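Local coordinates for surface protein SPB1 (Streptococcus agalactiae, PDB 4UZG) that forms the backbone subunit of the group B streptococcus pilus 2b, probably joined to its neighbours by sortase in the assembled fibre, at residues Q254-G259 against V273-E278; G169-K174 against T229-G234. All coordinates share one frame; numbering follows the deposited sequence.

Interaction 1 of 2, residues Q254-G259 against V273-E278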
loop_
_atom_site.group_PDB
_atom_site.type_symbol
_atom_site.label_atom_id
_atom_site.label_comp_id
_atom_site.label_asym_id
_atom_site.label_seq_id
_atom_site.Cartn_x
_atom_site.Cartn_y
_atom_site.Cartn_z
ATOM N N GLN A 254 3.955 -24.898 8.797
ATOM C CA GLN A 254 5.278 -24.290 8.816
ATOM C C GLN A 254 5.155 -22.777 8.908
ATOM O O GLN A 254 4.546 -22.140 8.055
ATOM C CB GLN A 254 6.073 -24.676 7.585
ATOM C CG GLN A 254 7.472 -24.126 7.604
ATOM C CD GLN A 254 8.363 -24.768 6.558
ATOM O OE1 GLN A 254 8.280 -25.965 6.327
ATOM N NE2 GLN A 254 9.189 -23.966 5.900
ATOM N N LYS A 255 5.767 -22.196 9.936
ATOM C CA LYS A 255 5.766 -20.752 10.123
ATOM C C LYS A 255 6.642 -20.052 9.089
ATOM O O LYS A 255 7.756 -20.506 8.809
ATOM C CB LYS A 255 6.285 -20.445 11.523
ATOM C CG LYS A 255 6.210 -18.963 11.871
ATOM C CD LYS A 255 6.511 -18.694 13.342
ATOM C CE LYS A 255 7.912 -18.989 13.717
ATOM N NZ LYS A 255 8.059 -18.701 15.185
ATOM N N VAL A 256 6.150 -18.940 8.554
ATOM C CA VAL A 256 6.891 -18.106 7.613
ATOM C C VAL A 256 6.664 -16.645 8.009
ATOM O O VAL A 256 5.529 -16.175 8.041
ATOM C CB VAL A 256 6.392 -18.297 6.180
ATOM C CG1 VAL A 256 7.183 -17.397 5.230
ATOM C CG2 VAL A 256 6.428 -19.717 5.749
ATOM N N ILE A 257 7.749 -15.932 8.291
ATOM C CA ILE A 257 7.681 -14.522 8.623
ATOM C C ILE A 257 7.982 -13.681 7.388
ATOM O O ILE A 257 8.949 -13.906 6.662
ATOM C CB ILE A 257 8.635 -14.184 9.771
ATOM C CG1 ILE A 257 8.143 -14.890 11.045
ATOM C CG2 ILE A 257 8.712 -12.672 9.978
ATOM C CD1 ILE A 257 9.082 -14.805 12.192
ATOM N N LEU A 258 7.138 -12.680 7.196
ATOM C CA LEU A 258 7.282 -11.725 6.150
ATOM C C LEU A 258 7.531 -10.375 6.850
ATOM O O LEU A 258 6.798 -9.977 7.760
ATOM C CB LEU A 258 5.966 -11.793 5.394
ATOM C CG LEU A 258 5.880 -11.104 4.064
ATOM C CD1 LEU A 258 6.981 -11.481 3.052
ATOM C CD2 LEU A 258 4.517 -11.367 3.461
ATOM N N GLY A 259 8.581 -9.679 6.433
ATOM C CA GLY A 259 8.976 -8.439 7.084
ATOM C C GLY A 259 10.001 -8.659 8.183
ATOM O O GLY A 259 10.798 -9.591 8.117
ATOM N N VAL A 273 10.286 -13.506 0.510
ATOM C CA VAL A 273 10.763 -14.646 1.279
ATOM C C VAL A 273 10.510 -15.947 0.512
ATOM O O VAL A 273 9.627 -16.045 -0.348
ATOM C CB VAL A 273 10.161 -14.693 2.715
ATOM C CG1 VAL A 273 10.475 -13.430 3.478
ATOM C CG2 VAL A 273 8.683 -14.940 2.716
ATOM N N ASN A 274 11.319 -16.950 0.850
ATOM C CA ASN A 274 11.408 -18.182 0.087
ATOM C C ASN A 274 11.475 -19.408 0.986
ATOM O O ASN A 274 12.475 -20.130 0.981
ATOM C CB ASN A 274 12.667 -18.160 -0.775
ATOM C CG ASN A 274 12.710 -16.989 -1.711
ATOM O OD1 ASN A 274 12.263 -17.071 -2.865
ATOM N ND2 ASN A 274 13.254 -15.872 -1.227
ATOM N N PRO A 275 10.409 -19.698 1.742
ATOM C CA PRO A 275 10.420 -20.903 2.572
ATOM C C PRO A 275 10.483 -22.191 1.741
ATOM O O PRO A 275 9.855 -22.280 0.680
ATOM C CB PRO A 275 9.074 -20.811 3.309
ATOM C CG PRO A 275 8.202 -20.010 2.395
ATOM C CD PRO A 275 9.140 -18.965 1.860
ATOM N N THR A 276 11.210 -23.180 2.257
ATOM C CA THR A 276 11.236 -24.528 1.708
ATOM C C THR A 276 10.487 -25.434 2.671
ATOM O O THR A 276 10.746 -25.409 3.874
ATOM C CB THR A 276 12.693 -25.016 1.552
ATOM O OG1 THR A 276 13.365 -24.200 0.593
ATOM C CG2 THR A 276 12.754 -26.441 1.083
ATOM N N VAL A 277 9.570 -26.232 2.135
ATOM C CA VAL A 277 8.814 -27.194 2.920
ATOM C C VAL A 277 9.234 -28.588 2.490
ATOM O O VAL A 277 9.185 -28.930 1.292
ATOM C CB VAL A 277 7.299 -27.018 2.727
ATOM C CG1 VAL A 277 6.521 -28.039 3.570
ATOM C CG2 VAL A 277 6.862 -25.586 3.061
ATOM N N GLU A 278 9.666 -29.396 3.452
ATOM C CA GLU A 278 10.110 -30.760 3.194
ATOM C C GLU A 278 8.979 -31.739 3.408
ATOM O O GLU A 278 8.181 -31.640 4.333
ATOM C CB GLU A 278 11.288 -31.120 4.092
ATOM C CG GLU A 278 12.497 -30.244 3.853
ATOM C CD GLU A 278 13.755 -30.780 4.503
ATOM O OE1 GLU A 278 13.685 -31.840 5.158
ATOM O OE2 GLU A 278 14.819 -30.140 4.348
HETATM O O HOH W 1 9.828 -28.263 6.129
#
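Val-256, Leu-258, Val-273 and Pro-275 meet in an edge-to-edge contact between the two sheets of the C-terminal beta sandwich, a prealbumin-like domain. Strand 254-258 is the outer strand of one sheet and 273-279 borders the other; they run antiparallel, side by side, yet no backbone hydrogen bond joins them. The chains are too far apart for that, with 6.8 Å between Val-256 CA and Pro-275 CA, and side chains fill the interval. Val-256 uses both its methyls: CG1 lies 3.8 Å from CG2 of Val-273 as the two valines slide past each other, while CG2 rests on CB and CG of Pro-275, the two side chains crossing at about a right angle. Val-273 also reaches CD1 of Leu-258 through CG2, and its CG1 sits 3.6 Å from the carbonyl O of Ile-257. Leu-238 on strand 234-240 and Ile-171 on strand 169-177 extend this apolar layer.

At the other end the chemistry turns polar. With CG anti to the backbone N (chi1 -177°) and the chain extended beyond it, Gln-254 carries its amide across to the facing strand. NE2 donates to Thr-276 O at 2.9 Å, nearly straight at 168°, although it approaches from above the carbonyl plane. A water donates to Gln-254 OE1 at 2.8 Å and accepts from Glu-278 N at 2.9 Å.

Interaction 2 of 2, residues G169-K174 against T229-G234. With EDO (1,2-ethanediol), chain C.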
loop_
_atom_site.group_PDB
_atom_site.type_symbol
_atom_site.label_atom_id
_atom_site.label_comp_id
_atom_site.label_asym_id
_atom_site.label_seq_id
_atom_site.Cartn_x
_atom_site.Cartn_y
_atom_site.Cartn_z
ATOM N N GLY A 169 4.374 -7.646 0.392
ATOM C CA GLY A 169 5.305 -8.751 0.411
ATOM C C GLY A 169 4.859 -9.942 -0.417
ATOM O O GLY A 169 3.723 -10.016 -0.895
ATOM N N GLN A 170 5.792 -10.862 -0.579
ATOM C CA GLN A 170 5.580 -12.059 -1.376
ATOM C C GLN A 170 6.209 -13.272 -0.701
ATOM O O GLN A 170 7.335 -13.171 -0.188
ATOM C CB GLN A 170 6.207 -11.870 -2.743
ATOM C CG GLN A 170 6.138 -13.074 -3.676
ATOM C CD GLN A 170 6.779 -12.744 -4.972
ATOM O OE1 GLN A 170 8.005 -12.904 -5.132
ATOM N NE2 GLN A 170 5.998 -12.245 -5.892
ATOM N N ILE A 171 5.479 -14.384 -0.717
ATOM C CA ILE A 171 5.981 -15.657 -0.222
ATOM C C ILE A 171 6.091 -16.609 -1.414
ATOM O O ILE A 171 5.095 -16.891 -2.089
ATOM C CB ILE A 171 5.044 -16.261 0.835
ATOM C CG1 ILE A 171 4.867 -15.310 2.030
ATOM C CG2 ILE A 171 5.562 -17.625 1.292
ATOM C CD1 ILE A 171 3.822 -15.764 3.048
ATOM N N THR A 172 7.295 -17.107 -1.663
ATOM C CA THR A 172 7.551 -18.118 -2.679
ATOM C C THR A 172 7.855 -19.427 -1.952
ATOM O O THR A 172 8.879 -19.542 -1.273
ATOM C CB THR A 172 8.713 -17.717 -3.582
ATOM O OG1 THR A 172 8.404 -16.467 -4.212
ATOM C CG2 THR A 172 8.978 -18.769 -4.657
ATOM N N ILE A 173 6.934 -20.383 -2.046
ATOM C CA ILE A 173 7.047 -21.669 -1.377
ATOM C C ILE A 173 7.697 -22.664 -2.314
ATOM O O ILE A 173 7.251 -22.815 -3.445
ATOM C CB ILE A 173 5.653 -22.203 -0.990
ATOM C CG1 ILE A 173 4.862 -21.211 -0.142
ATOM C CG2 ILE A 173 5.779 -23.540 -0.260
ATOM C CD1 ILE A 173 3.339 -21.507 -0.101
ATOM N N LYS A 174 8.735 -23.349 -1.845
ATOM C CA LYS A 174 9.329 -24.451 -2.590
ATOM C C LYS A 174 9.114 -25.734 -1.829
ATOM O O LYS A 174 9.500 -25.865 -0.680
ATOM C CB LYS A 174 10.819 -24.276 -2.832
ATOM C CG LYS A 174 11.392 -25.432 -3.690
ATOM C CD LYS A 174 12.824 -25.205 -4.162
ATOM C CE LYS A 174 13.804 -25.172 -3.003
ATOM N NZ LYS A 174 15.185 -24.760 -3.414
ATOM N N THR A 229 1.601 -13.435 -3.896
ATOM C CA THR A 229 2.085 -12.058 -3.981
ATOM C C THR A 229 1.026 -11.108 -3.479
ATOM O O THR A 229 -0.112 -11.146 -3.936
ATOM C CB THR A 229 2.423 -11.717 -5.441
ATOM O OG1 THR A 229 3.325 -12.697 -5.950
ATOM C CG2 THR A 229 3.013 -10.316 -5.563
ATOM N N GLY A 230 1.413 -10.218 -2.571
ATOM C CA GLY A 230 0.523 -9.156 -2.144
ATOM C C GLY A 230 0.067 -9.200 -0.695
ATOM O O GLY A 230 -1.088 -8.876 -0.413
ATOM N N LEU A 231 0.963 -9.560 0.216
ATOM C CA LEU A 231 0.633 -9.753 1.623
ATOM C C LEU A 231 1.351 -8.716 2.501
ATOM O O LEU A 231 2.518 -8.395 2.325
ATOM C CB LEU A 231 1.097 -11.138 2.091
ATOM C CG LEU A 231 0.374 -12.314 1.444
ATOM C CD1 LEU A 231 1.119 -13.593 1.738
ATOM C CD2 LEU A 231 -1.047 -12.394 1.933
ATOM N N LYS A 232 0.638 -8.286 3.527
ATOM C CA LYS A 232 1.151 -7.448 4.581
ATOM C C LYS A 232 2.230 -8.193 5.369
ATOM O O LYS A 232 2.192 -9.424 5.498
ATOM C CB LYS A 232 -0.044 -7.082 5.503
ATOM C CG LYS A 232 0.242 -5.996 6.522
ATOM C CD LYS A 232 -1.031 -5.650 7.294
ATOM C CE LYS A 232 -0.860 -4.529 8.300
ATOM N NZ LYS A 232 -0.710 -3.198 7.621
ATOM N N GLU A 233 3.166 -7.473 5.961
ATOM C CA GLU A 233 4.111 -8.082 6.878
ATOM C C GLU A 233 3.365 -8.816 7.987
ATOM O O GLU A 233 2.256 -8.433 8.374
ATOM C CB GLU A 233 5.020 -7.022 7.487
ATOM C CG GLU A 233 4.297 -6.130 8.447
ATOM C CD GLU A 233 5.046 -4.840 8.694
ATOM O OE1 GLU A 233 4.806 -3.870 7.946
ATOM O OE2 GLU A 233 5.869 -4.809 9.631
ATOM N N GLY A 234 4.005 -9.842 8.530
ATOM C CA GLY A 234 3.434 -10.600 9.627
ATOM C C GLY A 234 3.934 -12.024 9.624
ATOM O O GLY A 234 4.864 -12.384 8.921
HETATM C C1 EDO C . -0.048 -14.900 -6.868
HETATM O O1 EDO C . -0.497 -14.250 -5.686
HETATM C C2 EDO C . -0.695 -14.276 -8.093
HETATM O O2 EDO C . -0.219 -12.934 -8.232
#
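Gly-169 pairs with Leu-231 and Gln-170 with Thr-229 in an antiparallel arrangement whose register slips by one residue, a G1 beta bulge at which the segment axes stand 122° apart. The bulge lies where strand 225-231 ends beside the start of strand 169-177, in one sheet of the prealbumin-like domain. Gly-169 O is gripped twice, by Gly-230 N at 2.9 Å and by Leu-231 N at 3.0 Å, and Gly-169 N returns a bond to Leu-231 O at 2.8 Å. Gly-230 occupies the first bulge position with a positive phi of 114°, as the glycine of a G1 bulge commonly does.

On the sheet face that bears Ile-171 and Leu-231, their two side chains cross at about a right angle, bringing CD1 of Ile-171 to 3.7 Å from CD1 of Leu-231. Ile-171 also touches Val-273 and Pro-275 on strand 273-279. The other face carries Gln-170 and Thr-229, which lie side by side and point the same way, with Pro-137 touching both. Thr-229 also donates its backbone N to O1 of a 1,2-ethanediol, probably from the crystallisation liquor, at 2.9 Å. A chi1 of 177° and a straight run beyond it draw the Gln-170 chain out to the threonine hydroxyl; its NE2 donates to Thr-229 OG1 at 2.7 Å, the hydroxyl lying somewhat out of the amide plane.

How the interactions relate
Both contacts are largely buried and serve the same C-terminal domain, but they illustrate two ways in which strands associate. Interaction 2 works within one sheet, through main-chain bonds across a bulge; interaction 1 works between sheets, through apolar side chains with a glutamine bridge at its partly exposed edge. Strand 169-177 connects them, since it lies between 225-231 and 273-279, and a probable hydrogen bond runs from Val-277 N to Lys-174 O. A second route passes through Gly-234, whose O probably accepts from Leu-258 N after the chain leaves the bulge for the other sheet. A glutamine NE2 donates in each, to a main-chain carbonyl in interaction 1 and to a side-chain hydroxyl in interaction 2.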